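Side-chain contact in glycine cleavage system H protein 1 (Mycobacterium marinum, PDB 3TZU), which probably shuttles the methylamine group of glycine from the P protein to the T protein of the glycine cleavage system on a lipoyl arm: residues Tyr16-Glu21 against Ala131-Leu136. Sequence-based numbering, arbitrary orientation.
Sequences YTADHE and AGQNGL. With EDO (1,2-ethanediol), chain G.
Ala18 and His20, on the type I beta turn Thr17-His20, face Gln133 and Asn134, where helix 127-133 gives way to the C-terminal loop, with the CA atoms of Ala18 and Gln133 8.0 Å apart. The turn is closed by His20 N on Thr17 O, 3.1 Å. It is a beta hairpin connection between strands 15-16 and 21-23, at the margin of the lipoyl-domain-like fold of H proteins. The contact therefore ties the N-terminal hairpin to the C-terminal helix, away from the predicted lipoyl site.

The His20 ring presents its edge to the Asn134 amide. His20 CE1 lies 3.2 Å from Asn134 OD1, with the ring and amide planes 44° apart. The imidazole is held at both nitrogens: ND1 bonds to Tyr130 OH, and NE2 to Glu46 O of the second subunit. These two bonds fix the ring's rotation and leave its C-H to meet the amide oxygen. Asn134 ND2 bonds to Tyr130 O. Tyr130 thus holds both, His20 through its hydroxyl and Asn134 through its backbone carbonyl.

At the more open side, Gln133 reaches out with an extended chain, and its OE1 touches Ala18 CB at 3.8 Å. A water lies between the segments, 2.9 Å from Gln133 OE1; its approaches to Ala18 O and Asn134 ND2 are long and weak. Ala18 O also sits near the rim of one face of the His20 ring, 3.7 Å from the ring plane.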
loop_
_atom_site.group_PDB
_atom_site.type_symbol
_atom_site.label_atom_id
_atom_site.label_comp_id
_atom_site.label_asym_id
_atom_site.label_seq_id
_atom_site.Cartn_x
_atom_site.Cartn_y
_atom_site.Cartn_z
ATOM N N TYR A 16 10.158 -13.120 3.590
ATOM C CA TYR A 16 9.157 -12.141 3.161
ATOM C C TYR A 16 8.326 -12.654 2.015
ATOM O O TYR A 16 8.724 -13.593 1.324
ATOM C CB TYR A 16 9.865 -10.858 2.711
ATOM C CG TYR A 16 10.616 -10.191 3.834
ATOM C CD1 TYR A 16 11.897 -10.550 4.139
ATOM C CD2 TYR A 16 10.015 -9.220 4.597
ATOM C CE1 TYR A 16 12.577 -9.961 5.193
ATOM C CE2 TYR A 16 10.687 -8.593 5.620
ATOM C CZ TYR A 16 11.971 -8.979 5.923
ATOM O OH TYR A 16 12.634 -8.355 6.948
ATOM N N THR A 17 7.172 -12.011 1.805
ATOM C CA THR A 17 6.363 -12.291 0.628
ATOM C C THR A 17 6.212 -11.077 -0.274
ATOM O O THR A 17 6.368 -9.955 0.164
ATOM C CB THR A 17 4.990 -12.845 1.015
ATOM O OG1 THR A 17 4.190 -11.815 1.606
ATOM C CG2 THR A 17 5.164 -14.000 1.996
ATOM N N ALA A 18 5.900 -11.331 -1.540
ATOM C CA ALA A 18 5.561 -10.280 -2.494
ATOM C C ALA A 18 4.349 -9.447 -2.040
ATOM O O ALA A 18 4.203 -8.285 -2.432
ATOM C CB ALA A 18 5.315 -10.893 -3.884
ATOM N N ASP A 19 3.496 -10.024 -1.199
ATOM C CA ASP A 19 2.336 -9.304 -0.647
ATOM C C ASP A 19 2.619 -8.494 0.640
ATOM O O ASP A 19 1.681 -8.082 1.332
ATOM C CB ASP A 19 1.179 -10.279 -0.451
ATOM C CG ASP A 19 0.684 -10.861 -1.785
ATOM O OD1 ASP A 19 0.829 -10.220 -2.844
ATOM O OD2 ASP A 19 0.148 -11.968 -1.789
ATOM N N HIS A 20 3.902 -8.253 0.932
ATOM C CA HIS A 20 4.333 -7.355 2.009
ATOM C C HIS A 20 4.098 -7.851 3.411
ATOM O O HIS A 20 3.809 -7.072 4.322
ATOM C CB HIS A 20 3.753 -5.957 1.820
ATOM C CG HIS A 20 4.046 -5.370 0.482
ATOM N ND1 HIS A 20 5.278 -5.047 0.108
ATOM C CD2 HIS A 20 3.221 -5.128 -0.614
ATOM C CE1 HIS A 20 5.251 -4.587 -1.160
ATOM N NE2 HIS A 20 3.984 -4.638 -1.591
ATOM N N GLU A 21 4.267 -9.161 3.583
ATOM C CA GLU A 21 4.314 -9.787 4.873
ATOM C C GLU A 21 5.671 -10.374 5.126
ATOM O O GLU A 21 6.465 -10.523 4.212
ATOM C CB GLU A 21 3.236 -10.854 4.970
ATOM C CG GLU A 21 1.875 -10.207 4.876
ATOM C CD GLU A 21 0.698 -11.113 5.115
ATOM O OE1 GLU A 21 0.771 -12.067 5.899
ATOM O OE2 GLU A 21 -0.357 -10.812 4.525
ATOM N N ALA A 131 13.615 -6.258 -0.805
ATOM C CA ALA A 131 14.098 -4.885 -0.918
ATOM C C ALA A 131 14.217 -4.484 -2.378
ATOM O O ALA A 131 13.796 -3.379 -2.735
ATOM C CB ALA A 131 15.421 -4.690 -0.197
ATOM N N GLY A 132 14.767 -5.381 -3.204
ATOM C CA GLY A 132 14.892 -5.192 -4.661
ATOM C C GLY A 132 13.574 -5.045 -5.409
ATOM O O GLY A 132 13.446 -4.201 -6.294
ATOM N N GLN A 133 12.572 -5.834 -5.040
ATOM C CA GLN A 133 11.241 -5.659 -5.604
ATOM C C GLN A 133 10.620 -4.305 -5.246
ATOM O O GLN A 133 9.647 -3.913 -5.877
ATOM C CB GLN A 133 10.273 -6.742 -5.108
ATOM C CG GLN A 133 10.526 -8.126 -5.685
ATOM C CD GLN A 133 9.337 -9.076 -5.504
ATOM O OE1 GLN A 133 8.302 -8.705 -4.928
ATOM N NE2 GLN A 133 9.487 -10.312 -5.997
ATOM N N ASN A 134 11.126 -3.638 -4.201
ATOM C CA ASN A 134 10.508 -2.414 -3.680
ATOM C C ASN A 134 11.358 -1.130 -3.897
ATOM O O ASN A 134 11.162 -0.111 -3.221
ATOM C CB ASN A 134 10.150 -2.615 -2.206
ATOM C CG ASN A 134 8.965 -3.544 -2.026
ATOM O OD1 ASN A 134 7.864 -3.213 -2.446
ATOM N ND2 ASN A 134 9.188 -4.731 -1.420
ATOM N N GLY A 135 12.279 -1.193 -4.861
ATOM C CA GLY A 135 13.166 -0.081 -5.200
ATOM C C GLY A 135 14.027 0.450 -4.062
ATOM O O GLY A 135 14.337 1.650 -4.038
ATOM N N LEU A 136 14.404 -0.422 -3.124
ATOM C CA LEU A 136 15.247 -0.053 -1.972
ATOM C C LEU A 136 16.691 -0.552 -2.195
ATOM O O LEU A 136 17.389 -0.945 -1.262
ATOM C CB LEU A 136 14.656 -0.622 -0.665
ATOM C CG LEU A 136 13.209 -0.236 -0.303
ATOM C CD1 LEU A 136 12.695 -1.003 0.914
ATOM C CD2 LEU A 136 13.091 1.264 -0.068
HETATM C C1 EDO G . -0.259 -6.815 3.536
HETATM O O1 EDO G . -1.151 -5.817 4.072
HETATM C C2 EDO G . -0.941 -8.173 3.617
HETATM O O2 EDO G . -0.722 -9.022 2.466
HETATM O O HOH W 1 7.109 -6.772 -3.173
#